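Local coordinates for lactate dehydrogenase, adjacent gene encodes predicted malate dehydrogenase (Cryptosporidium parvum, PDB 4ND2), which binds pyruvate beside a cofactor analogue and probably interconverts pyruvate and (S)-lactate with the NADH/NAD(+) couple, at residues A[46-49]-A[50-54]. Sequence-based numbering, arbitrary orientation.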
ATOM      1  N   LEU A  46      13.499  10.734  16.160  1.00 20.12           N
ATOM      2  CA  LEU A  46      14.318   9.538  16.383  1.00 20.27           C
ATOM      3  C   LEU A  46      13.444   8.291  16.482  1.00 19.72           C
ATOM      4  O   LEU A  46      13.754   7.257  15.891  1.00 19.19           O
ATOM      5  CB  LEU A  46      15.156   9.672  17.659  1.00 20.69           C
ATOM      6  CG  LEU A  46      16.273  10.720  17.654  1.00 21.15           C
ATOM      7  CD1 LEU A  46      16.841  10.877  19.059  1.00 21.54           C
ATOM      8  CD2 LEU A  46      17.370  10.350  16.668  1.00 21.32           C
ATOM      9  N   ASP A  47      12.357   8.407  17.238  1.00 19.53           N
ATOM     10  CA  ASP A  47      11.401   7.317  17.428  1.00 19.54           C
ATOM     11  C   ASP A  47      10.791   6.896  16.090  1.00 19.35           C
ATOM     12  O   ASP A  47      10.769   5.715  15.754  1.00 19.61           O
ATOM     13  CB  ASP A  47      10.307   7.768  18.405  1.00 19.55           C
ATOM     14  CG  ASP A  47       9.375   6.643  18.831  1.00 19.67           C
ATOM     15  OD1 ASP A  47       9.627   5.461  18.518  1.00 19.74           O
ATOM     16  OD2 ASP A  47       8.366   6.957  19.498  1.00 19.94           O
ATOM     17  N   ILE A  48      10.315   7.871  15.322  1.00 19.24           N
ATOM     18  CA  ILE A  48       9.715   7.600  14.012  1.00 18.85           C
ATOM     19  C   ILE A  48      10.760   7.037  13.038  1.00 18.71           C
ATOM     20  O   ILE A  48      10.457   6.145  12.243  1.00 18.44           O
ATOM     21  CB  ILE A  48       9.031   8.864  13.442  1.00 18.84           C
ATOM     22  CG1 ILE A  48       7.809   9.219  14.297  1.00 18.74           C
ATOM     23  CG2 ILE A  48       8.611   8.662  11.989  1.00 18.66           C
ATOM     24  CD1 ILE A  48       7.319  10.639  14.111  1.00 18.88           C
ATOM     25  N   THR A  49      11.991   7.541  13.119  1.00 18.57           N
ATOM     26  CA  THR A  49      13.085   7.022  12.297  1.00 18.57           C
ATOM     27  C   THR A  49      13.263   5.517  12.493  1.00 18.47           C
ATOM     28  O   THR A  49      13.423   4.784  11.518  1.00 18.47           O
ATOM     29  CB  THR A  49      14.414   7.758  12.585  1.00 18.58           C
ATOM     30  OG1 THR A  49      14.315   9.111  12.125  1.00 18.87           O
ATOM     31  CG2 THR A  49      15.591   7.083  11.877  1.00 18.70           C
ATOM     32  N   HIS A  50      13.213   5.058  13.741  1.00 18.45           N
ATOM     33  CA  HIS A  50      13.348   3.625  14.038  1.00 18.64           C
ATOM     34  C   HIS A  50      12.245   2.781  13.395  1.00 18.44           C
ATOM     35  O   HIS A  50      12.463   1.610  13.082  1.00 18.46           O
ATOM     36  CB  HIS A  50      13.352   3.367  15.549  1.00 18.90           C
ATOM     37  CG  HIS A  50      14.445   4.075  16.286  1.00 19.28           C
ATOM     38  ND1 HIS A  50      14.361   4.374  17.629  1.00 19.60           N
ATOM     39  CD2 HIS A  50      15.639   4.558  15.868  1.00 19.46           C
ATOM     40  CE1 HIS A  50      15.461   5.000  18.008  1.00 19.60           C
ATOM     41  NE2 HIS A  50      16.251   5.127  16.958  1.00 19.70           N
ATOM     42  N   SER A  51      11.063   3.371  13.219  1.00 18.22           N
ATOM     43  CA  SER A  51       9.924   2.674  12.617  1.00 18.04           C
ATOM     44  C   SER A  51      10.019   2.552  11.094  1.00 17.85           C
ATOM     45  O   SER A  51       9.342   1.711  10.507  1.00 18.04           O
ATOM     46  CB  SER A  51       8.605   3.369  12.993  1.00 17.84           C
ATOM     47  OG  SER A  51       8.410   4.570  12.258  1.00 17.60           O
ATOM     48  N   MET A  52      10.847   3.380  10.457  1.00 18.03           N
ATOM     49  CA  MET A  52      10.904   3.428   8.989  1.00 18.09           C
ATOM     50  C   MET A  52      11.289   2.089   8.365  1.00 18.17           C
ATOM     51  O   MET A  52      10.662   1.655   7.393  1.00 18.05           O
ATOM     52  CB  MET A  52      11.852   4.535   8.504  1.00 18.21           C
ATOM     53  CG  MET A  52      11.350   5.957   8.728  1.00 18.18           C
ATOM     54  SD  MET A  52       9.783   6.347   7.910  1.00 18.25           S
ATOM     55  CE  MET A  52       8.617   6.036   9.234  1.00 18.12           C
ATOM     56  N   VAL A  53      12.301   1.429   8.926  1.00 17.97           N
ATOM     57  CA  VAL A  53      12.701   0.102   8.447  1.00 17.93           C
ATOM     58  C   VAL A  53      11.570  -0.924   8.606  1.00 18.07           C
ATOM     59  O   VAL A  53      11.427  -1.823   7.776  1.00 18.04           O
ATOM     60  CB  VAL A  53      13.998  -0.401   9.131  1.00 17.99           C
ATOM     61  CG1 VAL A  53      13.778  -0.677  10.614  1.00 17.94           C
ATOM     62  CG2 VAL A  53      14.533  -1.641   8.425  1.00 18.04           C
ATOM     63  N   MET A  54      10.757  -0.773   9.649  1.00 18.17           N
ATOM     64  CA  MET A  54       9.628  -1.679   9.884  1.00 18.52           C
ATOM     65  C   MET A  54       8.565  -1.519   8.792  1.00 18.53           C
ATOM     66  O   MET A  54       7.955  -2.500   8.363  1.00 18.10           O
ATOM     67  CB  MET A  54       8.993  -1.427  11.254  1.00 18.91           C
ATOM     68  CG  MET A  54       9.950  -1.493  12.439  1.00 19.10           C
ATOM     69  SD  MET A  54       9.129  -0.969  13.955  1.00 19.51           S
ATOM     70  CE  MET A  54      10.502  -0.991  15.109  1.00 19.55           C
TER
HETATM   71  O   HOH W   1      12.018   4.068  19.237  1.00 20.30           O
HETATM   72  O   HOH W   2      14.752   2.816  10.269  1.00 17.55           O
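Three donors converge on the carbonyl oxygen of Ile48. The hydroxyl Ser51 OG gives the shortest bond, 2.6 Å to Ile48 O, in the carbonyl plane and on a lone pair; the amides of Ser51 and Met52 add weak bonds. Ser51 can reach back because its OG sits between the backbone N and the carbonyl carbon (chi1 76°). Here i to i+3 bonds compete with the alpha-helical i to i+4 pattern: Ser51 N makes a weak 3.5 Å bond to Asp47 O, and Met52 N also bonds, and straighter, to Thr49 O at 3.1 Å. Thr49 O and Val53 N are 4.4 Å apart, and a water links them. Back on the regular turn, His50 N bonds to Leu46 O, and the same oxygen hangs 3.2 Å above the centre of the imidazole. A second water, in the ring plane, joins His50 ND1 to Asp47 OD1, while the Asp47 carboxylate accepts hydrogen bonds from the backbone amides of Tyr233, Phe234 and Ala235 of the second subunit. Met52 bends so that its CE comes 3.8 Å from Ile48 CG2, and Ile48 packs on Ala20 and Val61. This is helix 40-55, the crossover between strands 30-34 and 61-64 of the Rossmann fold, with one side at the subunit interface.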